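Local coordinates for metallophosphoesterase TT1561-like domain-containing protein (PDB 2YVT), which is of unknown function but, as a member of the calcineurin-like metallophosphoesterase superfamily, is probably related to metal-dependent enzymes that cleave phosphate esters, at residues A[5-11]-A[31-37]; A[122-126]-A[136-140]; A[142-146]-A[201-207]; A[177-183]-A[215-221]. One frame throughout, in Å; residues are numbered along the deposited sequence.

Along the chain contact 1 closes first, contact 2 follows, and contacts 3 and 4 then interleave, because helix 202-211 lies between strands 175-180 and 215-218. Contact 1 belongs to the six-stranded sheet, whereas the others reach the seven-stranded one, contacts 2 and 3 through strand 134-144. Contact 4 is the hub: its centre is about 10 Å from that of contact 2, 11 Å from contact 3 and 15 Å from contact 1. Val-37 and Ala-10 of contact 1 pack on Ile-179 and Ile-217 of contact 4, so the sheets meet face to face, consistent with the layered sandwich of metallophosphoesterases. Contacts 1 and 3 lie on opposite sides of the chain's centre, their centres about 27 Å apart.

Contact 1: A[5-11]-A[31-37]; sequences PRKVLAI and KQPDILV
Leu-9, Lys-7 and Val-37 dominate this pairing of strands 7-12 and 35-39, the two parallel strands of a beta-alpha-beta crossover whose connecting helix is 21-31. The short segments run 21° apart, and three parallel bridges, Val-8 with Ile-35 to Ala-10 with Val-37, set the register. Leu-9 gives the backbone evidence: its N donates to Ile-35 O (3.0 Å) and its O accepts from Val-37 N (2.8 Å). With CG anti to its own N (chi1 -169°), Leu-9 lies alongside two neighbours that point the same way. Its CB rests on Pro-33 CB at 3.9 Å, and its CD2 meets Leu-36 CD1; Leu-24, Val-27 and Ile-28 of the crossover helix cover this face. On the other face, turned to the second sheet, Val-37 CB touches Ala-10 CB, while its CG2 branch reaches Val-8 CG1 at 3.8 Å. The Lys-7 side chain touches through CB, 3.7 Å from Asp-34 OD2, before its end leads away. Asp-34 grips Lys-7 by its backbone. Lys-7 O takes two donors, Ile-35 N at 3.1 Å and Asp-34 N at 2.8 Å. Lys-7 N meets the anti lone pair of Asp-34 OD2 at 2.8 Å, almost straight (173°).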
loop_
_atom_site.group_PDB
_atom_site.type_symbol
_atom_site.label_atom_id
_atom_site.label_comp_id
_atom_site.label_asym_id
_atom_site.label_seq_id
_atom_site.Cartn_x
_atom_site.Cartn_y
_atom_site.Cartn_z
ATOM N N PRO A 5 -22.951 -3.492 -7.664
ATOM C CA PRO A 5 -21.558 -3.080 -7.852
ATOM C C PRO A 5 -20.739 -3.240 -6.573
ATOM O O PRO A 5 -21.287 -3.240 -5.458
ATOM C CB PRO A 5 -21.663 -1.609 -8.274
ATOM C CG PRO A 5 -22.979 -1.148 -7.764
ATOM C CD PRO A 5 -23.882 -2.348 -7.655
ATOM N N ARG A 6 -19.438 -3.423 -6.758
ATOM C CA ARG A 6 -18.492 -3.539 -5.657
ATOM C C ARG A 6 -17.394 -2.538 -5.973
ATOM O O ARG A 6 -16.466 -2.826 -6.734
ATOM C CB ARG A 6 -17.942 -4.962 -5.573
ATOM C CG ARG A 6 -18.988 -6.035 -5.229
ATOM C CD ARG A 6 -19.500 -5.892 -3.798
ATOM N NE ARG A 6 -20.445 -6.945 -3.423
ATOM C CZ ARG A 6 -21.772 -6.833 -3.482
ATOM N NH1 ARG A 6 -22.341 -5.712 -3.917
ATOM N NH2 ARG A 6 -22.534 -7.853 -3.109
ATOM N N LYS A 7 -17.533 -1.347 -5.407
ATOM C CA LYS A 7 -16.748 -0.196 -5.829
ATOM C C LYS A 7 -15.580 0.046 -4.884
ATOM O O LYS A 7 -15.738 0.011 -3.665
ATOM C CB LYS A 7 -17.631 1.049 -5.928
ATOM C CG LYS A 7 -18.706 0.971 -7.020
ATOM C CD LYS A 7 -19.544 2.250 -7.073
ATOM C CE LYS A 7 -20.785 2.101 -7.966
ATOM N NZ LYS A 7 -20.477 2.064 -9.429
ATOM N N VAL A 8 -14.410 0.302 -5.464
ATOM C CA VAL A 8 -13.186 0.507 -4.689
ATOM C C VAL A 8 -12.577 1.851 -5.058
ATOM O O VAL A 8 -12.377 2.136 -6.241
ATOM C CB VAL A 8 -12.128 -0.607 -4.983
ATOM C CG1 VAL A 8 -10.876 -0.407 -4.133
ATOM C CG2 VAL A 8 -12.716 -2.000 -4.756
ATOM N N LEU A 9 -12.315 2.685 -4.054
ATOM C CA LEU A 9 -11.542 3.916 -4.258
ATOM C C LEU A 9 -10.154 3.647 -3.697
ATOM O O LEU A 9 -10.027 3.298 -2.526
ATOM C CB LEU A 9 -12.187 5.105 -3.529
ATOM C CG LEU A 9 -11.687 6.542 -3.808
ATOM C CD1 LEU A 9 -12.611 7.531 -3.093
ATOM C CD2 LEU A 9 -10.247 6.813 -3.403
ATOM N N ALA A 10 -9.121 3.814 -4.522
ATOM C CA ALA A 10 -7.742 3.562 -4.077
ATOM C C ALA A 10 -6.856 4.781 -4.251
ATOM O O ALA A 10 -6.933 5.475 -5.266
ATOM C CB ALA A 10 -7.146 2.366 -4.825
ATOM N N ILE A 11 -6.015 5.027 -3.249
ATOM C CA ILE A 11 -4.947 6.023 -3.340
ATOM C C ILE A 11 -3.613 5.388 -2.944
ATOM O O ILE A 11 -3.576 4.310 -2.336
ATOM C CB ILE A 11 -5.220 7.273 -2.449
ATOM C CG1 ILE A 11 -5.191 6.910 -0.952
ATOM C CG2 ILE A 11 -6.530 7.942 -2.862
ATOM C CD1 ILE A 11 -5.229 8.133 -0.027
ATOM N N LYS A 31 -19.147 9.506 -5.020
ATOM C CA LYS A 31 -19.014 8.226 -5.720
ATOM C C LYS A 31 -19.376 6.989 -4.891
ATOM O O LYS A 31 -19.537 5.900 -5.442
ATOM C CB LYS A 31 -17.617 8.095 -6.328
ATOM C CG LYS A 31 -17.304 9.172 -7.377
ATOM C CD LYS A 31 -16.034 8.861 -8.165
ATOM C CE LYS A 31 -15.688 9.981 -9.152
ATOM N NZ LYS A 31 -16.648 10.069 -10.298
ATOM N N GLN A 32 -19.488 7.167 -3.576
ATOM C CA GLN A 32 -19.981 6.125 -2.664
ATOM C C GLN A 32 -19.254 4.779 -2.818
ATOM O O GLN A 32 -19.888 3.756 -3.099
ATOM C CB GLN A 32 -21.498 5.933 -2.845
ATOM C CG GLN A 32 -22.310 7.219 -2.789
ATOM C CD GLN A 32 -22.698 7.602 -1.385
ATOM O OE1 GLN A 32 -22.159 8.553 -0.818
ATOM N NE2 GLN A 32 -23.644 6.862 -0.806
ATOM N N PRO A 33 -17.918 4.766 -2.631
ATOM C CA PRO A 33 -17.205 3.489 -2.739
ATOM C C PRO A 33 -17.615 2.549 -1.616
ATOM O O PRO A 33 -17.987 3.007 -0.534
ATOM C CB PRO A 33 -15.741 3.892 -2.549
ATOM C CG PRO A 33 -15.795 5.156 -1.737
ATOM C CD PRO A 33 -17.009 5.872 -2.276
ATOM N N ASP A 34 -17.540 1.249 -1.872
ATOM C CA ASP A 34 -17.779 0.242 -0.850
ATOM C C ASP A 34 -16.552 0.031 0.023
ATOM O O ASP A 34 -16.677 -0.252 1.214
ATOM C CB ASP A 34 -18.221 -1.062 -1.499
ATOM C CG ASP A 34 -19.541 -0.913 -2.206
ATOM O OD1 ASP A 34 -20.566 -0.718 -1.513
ATOM O OD2 ASP A 34 -19.546 -0.940 -3.450
ATOM N N ILE A 35 -15.373 0.160 -0.583
ATOM C CA ILE A 35 -14.118 0.120 0.174
ATOM C C ILE A 35 -13.158 1.215 -0.261
ATOM O O ILE A 35 -13.165 1.635 -1.418
ATOM C CB ILE A 35 -13.405 -1.257 0.141
ATOM C CG1 ILE A 35 -13.060 -1.690 -1.282
ATOM C CG2 ILE A 35 -14.222 -2.326 0.874
ATOM C CD1 ILE A 35 -12.096 -2.896 -1.321
ATOM N N LEU A 36 -12.380 1.691 0.707
ATOM C CA LEU A 36 -11.281 2.608 0.475
ATOM C C LEU A 36 -9.987 1.839 0.685
ATOM O O LEU A 36 -9.824 1.150 1.699
ATOM C CB LEU A 36 -11.358 3.786 1.456
ATOM C CG LEU A 36 -10.169 4.749 1.514
ATOM C CD1 LEU A 36 -9.977 5.500 0.191
ATOM C CD2 LEU A 36 -10.371 5.723 2.659
ATOM N N VAL A 37 -9.080 1.933 -0.280
ATOM C CA VAL A 37 -7.761 1.319 -0.152
ATOM C C VAL A 37 -6.720 2.422 -0.088
ATOM O O VAL A 37 -6.648 3.265 -0.983
ATOM C CB VAL A 37 -7.455 0.359 -1.334
ATOM C CG1 VAL A 37 -5.994 -0.089 -1.310
ATOM C CG2 VAL A 37 -8.371 -0.854 -1.277
#

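Contact 2: A[122-126]-A[136-140]; sequences VLHEG and VIGFG
A loop, Leu-123 to Gly-126, meets strand residues Val-136 to Gly-140 in a buried contact that ends in one antiparallel hydrogen-bonded pair, Gly-126 with Gly-138, where the chain passes from strand 120-122 of one sheet to strand 126-130 of the other. In that pair Gly-138 N donates to Gly-126 O at 3.0 Å, while the return bond to Gly-138 O is weak. Gly-138 O also receives a weak, bent bond from Glu-125 N (2.8 Å). A beta carbon on Gly-138 would run into Leu-123 O, a buried carbonyl with no partner in the model. The Leu-123 side chain crosses that of Val-136 at about a right angle, CD1 3.6 Å from CG1.

His-124 CB points away from the strand, but with CG anti to the backbone N (chi1 180°) the ring's ND1 edge returns: ND1 accepts from Gly-140 N at 2.8 Å, the donor only 3° out of the imidazole plane, and NE2 bonds to Tyr-156 OH. Replacing it by a leucine would probably leave Gly-140 N and the Tyr-156 hydroxyl without these partners. Glu-125 CG sits over the Phe-139 ring, 3.9 Å from its centroid, and over a face of the His-124 ring as well; its OE1 continues to Tyr-160 OH. The positive phi of Glu-125 (59°) lets Glu-125 and Gly-126 both face Gly-138, the geometry of a G1 beta bulge.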
loop_
_atom_site.group_PDB
_atom_site.type_symbol
_atom_site.label_atom_id
_atom_site.label_comp_id
_atom_site.label_asym_id
_atom_site.label_seq_id
_atom_site.Cartn_x
_atom_site.Cartn_y
_atom_site.Cartn_z
ATOM N N VAL A 122 -5.622 -3.001 8.660
ATOM C CA VAL A 122 -4.294 -2.999 8.059
ATOM C C VAL A 122 -3.992 -4.404 7.549
ATOM O O VAL A 122 -4.154 -5.387 8.282
ATOM C CB VAL A 122 -3.205 -2.540 9.069
ATOM C CG1 VAL A 122 -1.813 -2.833 8.532
ATOM C CG2 VAL A 122 -3.360 -1.058 9.375
ATOM N N LEU A 123 -3.577 -4.490 6.285
ATOM C CA LEU A 123 -3.199 -5.763 5.678
ATOM C C LEU A 123 -1.729 -5.731 5.336
ATOM O O LEU A 123 -1.294 -4.980 4.463
ATOM C CB LEU A 123 -4.022 -6.040 4.416
ATOM C CG LEU A 123 -5.525 -6.200 4.595
ATOM C CD1 LEU A 123 -6.156 -6.429 3.239
ATOM C CD2 LEU A 123 -5.851 -7.341 5.544
ATOM N N HIS A 124 -0.960 -6.527 6.059
ATOM C CA HIS A 124 0.454 -6.657 5.775
ATOM C C HIS A 124 0.901 -8.059 6.146
ATOM O O HIS A 124 0.872 -8.436 7.322
ATOM C CB HIS A 124 1.284 -5.605 6.520
ATOM C CG HIS A 124 2.753 -5.716 6.250
ATOM N ND1 HIS A 124 3.281 -5.624 4.978
ATOM C CD2 HIS A 124 3.800 -5.945 7.076
ATOM C CE1 HIS A 124 4.592 -5.774 5.035
ATOM N NE2 HIS A 124 4.932 -5.982 6.296
ATOM N N GLU A 125 1.301 -8.825 5.131
ATOM C CA GLU A 125 1.597 -10.257 5.294
ATOM C C GLU A 125 0.364 -10.995 5.822
ATOM O O GLU A 125 0.460 -11.913 6.643
ATOM C CB GLU A 125 2.798 -10.479 6.214
ATOM C CG GLU A 125 3.992 -9.611 5.879
ATOM C CD GLU A 125 5.144 -9.860 6.798
ATOM O OE1 GLU A 125 5.597 -11.014 6.855
ATOM O OE2 GLU A 125 5.586 -8.912 7.475
ATOM N N GLY A 126 -0.801 -10.584 5.335
ATOM C CA GLY A 126 -2.058 -11.098 5.838
ATOM C C GLY A 126 -3.201 -10.825 4.893
ATOM O O GLY A 126 -3.015 -10.294 3.782
ATOM N N VAL A 136 -8.919 -10.470 0.310
ATOM C CA VAL A 136 -8.034 -9.334 0.077
ATOM C C VAL A 136 -6.718 -9.607 0.784
ATOM O O VAL A 136 -6.700 -9.841 1.989
ATOM C CB VAL A 136 -8.668 -8.010 0.565
ATOM C CG1 VAL A 136 -7.838 -6.812 0.111
ATOM C CG2 VAL A 136 -10.090 -7.885 0.010
ATOM N N ILE A 137 -5.631 -9.605 0.017
ATOM C CA ILE A 137 -4.301 -9.901 0.549
ATOM C C ILE A 137 -3.465 -8.637 0.465
ATOM O O ILE A 137 -3.478 -7.953 -0.559
ATOM C CB ILE A 137 -3.623 -11.017 -0.264
ATOM C CG1 ILE A 137 -4.450 -12.304 -0.180
ATOM C CG2 ILE A 137 -2.197 -11.277 0.224
ATOM C CD1 ILE A 137 -4.019 -13.326 -1.179
ATOM N N GLY A 138 -2.744 -8.323 1.537
ATOM C CA GLY A 138 -1.842 -7.174 1.535
ATOM C C GLY A 138 -0.422 -7.558 1.890
ATOM O O GLY A 138 -0.193 -8.378 2.775
ATOM N N PHE A 139 0.542 -6.967 1.193
ATOM C CA PHE A 139 1.946 -7.154 1.548
ATOM C C PHE A 139 2.665 -5.855 1.196
ATOM O O PHE A 139 2.891 -5.543 0.020
ATOM C CB PHE A 139 2.546 -8.365 0.807
ATOM C CG PHE A 139 3.769 -8.959 1.483
ATOM C CD1 PHE A 139 3.827 -10.333 1.743
ATOM C CD2 PHE A 139 4.847 -8.163 1.865
ATOM C CE1 PHE A 139 4.941 -10.906 2.368
ATOM C CE2 PHE A 139 5.972 -8.718 2.494
ATOM C CZ PHE A 139 6.021 -10.099 2.738
ATOM N N GLY A 140 2.969 -5.079 2.231
ATOM C CA GLY A 140 3.572 -3.763 2.062
ATOM C C GLY A 140 5.087 -3.749 1.996
ATOM O O GLY A 140 5.745 -4.796 1.916
#

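Contact 3: A[142-146]-A[201-207]; sequences LLTEH and SAVVNTI
Leu-143 and Ser-201 meet where the end of strand 134-144 passes the N-terminus of helix 202-211, the helix that links strands 175-180 and 215-218. The short segments run nearly perpendicular, at 88°, with 8.0 Å between their axes at closest approach. Ser-201 occupies the N-cap. Its OG, anti to its own N (chi1 179°), accepts from Val-203 N at 3.0 Å and so satisfies an amide of the first helical turn. The same side chain leans on the strand, Ser-201 CB lying 3.4 Å from Leu-143 O.

Apolar packing carries the rest. Leu-143 extends toward the helix, and its CD1 branch reaches Val-204 CG2 at 3.9 Å and Ile-207 CD1 at 3.8 Å, crossing both side chains at about a right angle. These two helical residues stand three positions apart and thus lie on the same side of the helix, the side that packs on Phe-180 of strand 175-180. The contact thereby belongs to the outer layer of an alpha/beta sandwich, in which a crossover helix covers a face of the seven-stranded sheet.

Nearer the surface, Val-203 CG2 touches Thr-144 O at 3.5 Å and slides past the carboxylate of Glu-145, whose OE2 comes within 3.7 Å of that methyl. The charge is met elsewhere: Glu-145 OE1 forms a salt bridge with Arg-158 NE. Arg-158 also bonds through NH1 to Thr-206 OG1, which donates to Ala-202 O at 2.9 Å; Thr-206 N reaches that same carbonyl from the opposite face of its plane.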
loop_
_atom_site.group_PDB
_atom_site.type_symbol
_atom_site.label_atom_id
_atom_site.label_comp_id
_atom_site.label_asym_id
_atom_site.label_seq_id
_atom_site.Cartn_x
_atom_site.Cartn_y
_atom_site.Cartn_z
ATOM N N LEU A 142 8.910 -2.141 0.396
ATOM C CA LEU A 142 9.609 -2.273 -0.880
ATOM C C LEU A 142 10.044 -3.719 -1.045
ATOM O O LEU A 142 10.812 -4.235 -0.236
ATOM C CB LEU A 142 10.822 -1.345 -0.921
ATOM C CG LEU A 142 11.484 -1.224 -2.296
ATOM C CD1 LEU A 142 10.582 -0.482 -3.289
ATOM C CD2 LEU A 142 12.824 -0.528 -2.151
ATOM N N LEU A 143 9.541 -4.370 -2.088
ATOM C CA LEU A 143 9.909 -5.763 -2.360
ATOM C C LEU A 143 11.114 -5.741 -3.288
ATOM O O LEU A 143 11.143 -5.007 -4.287
ATOM C CB LEU A 143 8.728 -6.547 -2.945
ATOM C CG LEU A 143 7.423 -6.413 -2.141
ATOM C CD1 LEU A 143 6.339 -7.341 -2.662
ATOM C CD2 LEU A 143 7.650 -6.612 -0.624
ATOM N N THR A 144 12.123 -6.509 -2.897
ATOM C CA THR A 144 13.445 -6.472 -3.505
ATOM C C THR A 144 13.949 -7.889 -3.675
ATOM O O THR A 144 13.347 -8.844 -3.179
ATOM C CB THR A 144 14.472 -5.741 -2.601
ATOM O OG1 THR A 144 14.740 -6.542 -1.439
ATOM C CG2 THR A 144 13.973 -4.355 -2.179
ATOM N N GLU A 145 15.087 -8.028 -4.343
ATOM C CA GLU A 145 15.679 -9.344 -4.502
ATOM C C GLU A 145 16.323 -9.841 -3.220
ATOM O O GLU A 145 16.150 -11.008 -2.872
ATOM C CB GLU A 145 16.676 -9.373 -5.665
ATOM C CG GLU A 145 16.005 -9.143 -7.022
ATOM C CD GLU A 145 14.938 -10.184 -7.364
ATOM O OE1 GLU A 145 14.870 -11.245 -6.708
ATOM O OE2 GLU A 145 14.139 -9.933 -8.290
ATOM N N HIS A 146 17.039 -8.963 -2.515
ATOM C CA HIS A 146 17.906 -9.433 -1.426
ATOM C C HIS A 146 17.937 -8.577 -0.145
ATOM O O HIS A 146 18.684 -8.898 0.782
ATOM C CB HIS A 146 19.337 -9.680 -1.951
ATOM C CG HIS A 146 19.414 -10.674 -3.077
ATOM N ND1 HIS A 146 19.849 -10.342 -4.342
ATOM C CD2 HIS A 146 19.085 -11.988 -3.130
ATOM C CE1 HIS A 146 19.793 -11.408 -5.121
ATOM N NE2 HIS A 146 19.332 -12.421 -4.410
ATOM N N SER A 201 9.262 -4.065 -9.244
ATOM C CA SER A 201 10.091 -5.239 -8.971
ATOM C C SER A 201 9.577 -6.476 -9.664
ATOM O O SER A 201 8.378 -6.755 -9.642
ATOM C CB SER A 201 10.179 -5.524 -7.477
ATOM O OG SER A 201 10.964 -6.690 -7.249
ATOM N N ALA A 202 10.507 -7.225 -10.254
ATOM C CA ALA A 202 10.217 -8.535 -10.829
ATOM C C ALA A 202 9.650 -9.479 -9.786
ATOM O O ALA A 202 8.996 -10.461 -10.123
ATOM C CB ALA A 202 11.479 -9.131 -11.439
ATOM N N VAL A 203 9.903 -9.188 -8.507
ATOM C CA VAL A 203 9.344 -10.011 -7.440
ATOM C C VAL A 203 7.823 -9.988 -7.530
ATOM O O VAL A 203 7.159 -11.007 -7.336
ATOM C CB VAL A 203 9.811 -9.535 -6.048
ATOM C CG1 VAL A 203 9.046 -10.259 -4.956
ATOM C CG2 VAL A 203 11.309 -9.759 -5.901
ATOM N N VAL A 204 7.271 -8.821 -7.858
ATOM C CA VAL A 204 5.824 -8.678 -7.918
ATOM C C VAL A 204 5.256 -9.358 -9.174
ATOM O O VAL A 204 4.198 -9.977 -9.114
ATOM C CB VAL A 204 5.386 -7.200 -7.770
ATOM C CG1 VAL A 204 3.878 -7.096 -7.764
ATOM C CG2 VAL A 204 5.950 -6.632 -6.461
ATOM N N ASN A 205 5.965 -9.288 -10.301
ATOM C CA ASN A 205 5.521 -10.074 -11.469
ATOM C C ASN A 205 5.459 -11.542 -11.098
ATOM O O ASN A 205 4.544 -12.260 -11.499
ATOM C CB ASN A 205 6.450 -9.890 -12.676
ATOM C CG ASN A 205 6.458 -8.473 -13.181
ATOM O OD1 ASN A 205 5.895 -8.158 -14.245
ATOM N ND2 ASN A 205 7.078 -7.600 -12.422
ATOM N N THR A 206 6.444 -11.971 -10.314
ATOM C CA THR A 206 6.538 -13.357 -9.889
ATOM C C THR A 206 5.398 -13.736 -8.938
ATOM O O THR A 206 4.778 -14.784 -9.119
ATOM C CB THR A 206 7.919 -13.662 -9.277
ATOM O OG1 THR A 206 8.951 -13.327 -10.220
ATOM C CG2 THR A 206 8.032 -15.127 -8.911
ATOM N N ILE A 207 5.113 -12.878 -7.950
ATOM C CA ILE A 207 3.968 -13.084 -7.054
ATOM C C ILE A 207 2.669 -13.182 -7.840
ATOM O O ILE A 207 1.821 -14.019 -7.561
ATOM C CB ILE A 207 3.746 -11.903 -6.067
ATOM C CG1 ILE A 207 4.955 -11.634 -5.181
ATOM C CG2 ILE A 207 2.483 -12.154 -5.223
ATOM C CD1 ILE A 207 4.776 -10.373 -4.340
#

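Contact 4: A[177-183]-A[215-221]; sequences VTIFYTP and VAIVGHV
Thr-178 and Ile-217 mark the tight half of this contact, the parallel pairing of strands 175-180 and 215-218 in the middle of the seven-stranded sheet. The segments run 18° apart. Thr-178 N donates to Val-215 O at 2.9 Å (171°), Ile-217 N to Thr-178 O at 2.8 Å, and Phe-180 N to Ile-217 O. Thr-178 OG1, set between backbone N and carbonyl carbon (chi1 57°), adds a weak bond to Val-215 O at 3.4 Å and touches Ala-216 CB at 3.3 Å. On the other face Ile-179 CG2 lies 3.7 Å from Ile-217 O.

Beyond Phe-180 the regular pairing gives way. Gly-219 N makes a weak, bent bond to Tyr-181 O, and Pro-183 fills in, its CB 3.6 Å from Val-218 CG2. The CB of the partly exposed His-220 stands over one face of the Tyr-181 ring, 3.9 Å from the centroid, and its ND1 lies 2.9 Å from Tyr-181 OH. Tyr-181 OH has a hydrogen bond with Lys-98 NZ. A leucine in place of Tyr-181 would be likely to deprive Lys-98 of this partner and leave the His-220 ring freer to turn.

His-220 O accepts from Lys-12 NZ at the C-terminal end of strand 7-12. Calcineurin-superfamily relatives carry their metal site at such strand ends; no metal binding is established here. Gly-219 and His-220 fall where relatives have the Gly-His of GHxH, but the second histidine is absent.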
loop_
_atom_site.group_PDB
_atom_site.type_symbol
_atom_site.label_atom_id
_atom_site.label_comp_id
_atom_site.label_asym_id
_atom_site.label_seq_id
_atom_site.Cartn_x
_atom_site.Cartn_y
_atom_site.Cartn_z
ATOM N N VAL A 177 -7.995 -10.301 -4.483
ATOM C CA VAL A 177 -7.504 -8.941 -4.692
ATOM C C VAL A 177 -6.231 -8.794 -3.872
ATOM O O VAL A 177 -6.246 -9.018 -2.660
ATOM C CB VAL A 177 -8.535 -7.873 -4.263
ATOM C CG1 VAL A 177 -7.948 -6.456 -4.376
ATOM C CG2 VAL A 177 -9.819 -7.992 -5.098
ATOM N N THR A 178 -5.130 -8.444 -4.534
ATOM C CA THR A 178 -3.849 -8.261 -3.835
ATOM C C THR A 178 -3.487 -6.785 -3.832
ATOM O O THR A 178 -3.740 -6.071 -4.803
ATOM C CB THR A 178 -2.705 -9.076 -4.472
ATOM O OG1 THR A 178 -2.577 -8.719 -5.852
ATOM C CG2 THR A 178 -2.980 -10.587 -4.366
ATOM N N ILE A 179 -2.930 -6.327 -2.720
ATOM C CA ILE A 179 -2.538 -4.935 -2.568
ATOM C C ILE A 179 -1.089 -4.912 -2.127
ATOM O O ILE A 179 -0.753 -5.476 -1.084
ATOM C CB ILE A 179 -3.412 -4.194 -1.528
ATOM C CG1 ILE A 179 -4.906 -4.398 -1.827
ATOM C CG2 ILE A 179 -3.064 -2.697 -1.502
ATOM C CD1 ILE A 179 -5.835 -3.901 -0.740
ATOM N N PHE A 180 -0.238 -4.276 -2.933
ATOM C CA PHE A 180 1.197 -4.201 -2.661
ATOM C C PHE A 180 1.639 -2.758 -2.724
ATOM O O PHE A 180 1.148 -1.998 -3.554
ATOM C CB PHE A 180 2.011 -4.975 -3.715
ATOM C CG PHE A 180 1.614 -6.414 -3.867
ATOM C CD1 PHE A 180 1.755 -7.311 -2.813
ATOM C CD2 PHE A 180 1.108 -6.869 -5.079
ATOM C CE1 PHE A 180 1.380 -8.653 -2.965
ATOM C CE2 PHE A 180 0.738 -8.200 -5.245
ATOM C CZ PHE A 180 0.877 -9.094 -4.188
ATOM N N TYR A 181 2.583 -2.375 -1.866
ATOM C CA TYR A 181 3.248 -1.096 -2.061
ATOM C C TYR A 181 4.029 -1.118 -3.384
ATOM O O TYR A 181 3.980 -0.175 -4.170
ATOM C CB TYR A 181 4.171 -0.776 -0.882
ATOM C CG TYR A 181 5.048 0.422 -1.127
ATOM C CD1 TYR A 181 4.510 1.710 -1.149
ATOM C CD2 TYR A 181 6.422 0.273 -1.343
ATOM C CE1 TYR A 181 5.321 2.826 -1.373
ATOM C CE2 TYR A 181 7.245 1.377 -1.557
ATOM C CZ TYR A 181 6.689 2.649 -1.577
ATOM O OH TYR A 181 7.491 3.736 -1.801
ATOM N N THR A 182 4.748 -2.212 -3.618
ATOM C CA THR A 182 5.621 -2.326 -4.780
ATOM C C THR A 182 4.853 -2.820 -6.006
ATOM O O THR A 182 4.182 -3.853 -5.938
ATOM C CB THR A 182 6.787 -3.272 -4.481
ATOM O OG1 THR A 182 7.472 -2.811 -3.323
ATOM C CG2 THR A 182 7.765 -3.320 -5.646
ATOM N N PRO A 183 4.945 -2.077 -7.128
ATOM C CA PRO A 183 4.305 -2.537 -8.354
ATOM C C PRO A 183 5.169 -3.530 -9.134
ATOM O O PRO A 183 6.389 -3.581 -8.936
ATOM C CB PRO A 183 4.149 -1.245 -9.167
ATOM C CG PRO A 183 5.336 -0.415 -8.771
ATOM C CD PRO A 183 5.618 -0.772 -7.312
ATOM N N VAL A 215 -7.172 -8.975 -9.403
ATOM C CA VAL A 215 -6.799 -7.562 -9.415
ATOM C C VAL A 215 -5.627 -7.366 -8.461
ATOM O O VAL A 215 -5.549 -8.006 -7.402
ATOM C CB VAL A 215 -7.982 -6.658 -8.969
ATOM C CG1 VAL A 215 -7.577 -5.179 -8.915
ATOM C CG2 VAL A 215 -9.193 -6.850 -9.883
ATOM N N ALA A 216 -4.700 -6.506 -8.857
ATOM C CA ALA A 216 -3.643 -6.061 -7.960
ATOM C C ALA A 216 -3.644 -4.538 -7.912
ATOM O O ALA A 216 -3.626 -3.883 -8.952
ATOM C CB ALA A 216 -2.282 -6.596 -8.409
ATOM N N ILE A 217 -3.693 -3.988 -6.703
ATOM C CA ILE A 217 -3.622 -2.540 -6.501
ATOM C C ILE A 217 -2.234 -2.243 -5.943
ATOM O O ILE A 217 -1.808 -2.870 -4.985
ATOM C CB ILE A 217 -4.726 -2.050 -5.535
ATOM C CG1 ILE A 217 -6.116 -2.364 -6.112
ATOM C CG2 ILE A 217 -4.556 -0.555 -5.248
ATOM C CD1 ILE A 217 -7.265 -2.220 -5.121
ATOM N N VAL A 218 -1.515 -1.317 -6.572
ATOM C CA VAL A 218 -0.087 -1.140 -6.281
ATOM C C VAL A 218 0.293 0.330 -6.099
ATOM O O VAL A 218 -0.452 1.220 -6.515
ATOM C CB VAL A 218 0.810 -1.827 -7.360
ATOM C CG1 VAL A 218 0.581 -3.369 -7.374
ATOM C CG2 VAL A 218 0.553 -1.226 -8.740
ATOM N N GLY A 219 1.454 0.576 -5.490
ATOM C CA GLY A 219 1.866 1.933 -5.121
ATOM C C GLY A 219 3.247 2.352 -5.609
ATOM O O GLY A 219 3.567 2.224 -6.794
ATOM N N HIS A 220 4.070 2.852 -4.687
ATOM C CA HIS A 220 5.425 3.318 -5.007
ATOM C C HIS A 220 5.365 4.263 -6.220
ATOM O O HIS A 220 4.527 5.172 -6.244
ATOM C CB HIS A 220 6.383 2.120 -5.184
ATOM C CG HIS A 220 7.840 2.473 -5.162
ATOM N ND1 HIS A 220 8.341 3.623 -4.586
ATOM C CD2 HIS A 220 8.913 1.792 -5.628
ATOM C CE1 HIS A 220 9.659 3.638 -4.710
ATOM N NE2 HIS A 220 10.031 2.532 -5.332
ATOM N N VAL A 221 6.209 4.037 -7.226
ATOM C CA VAL A 221 6.220 4.867 -8.425
ATOM C C VAL A 221 5.413 4.206 -9.536
ATOM O O VAL A 221 5.572 3.008 -9.806
ATOM C CB VAL A 221 7.677 5.123 -8.902
ATOM C CG1 VAL A 221 7.702 5.731 -10.311
ATOM C CG2 VAL A 221 8.394 6.016 -7.907
#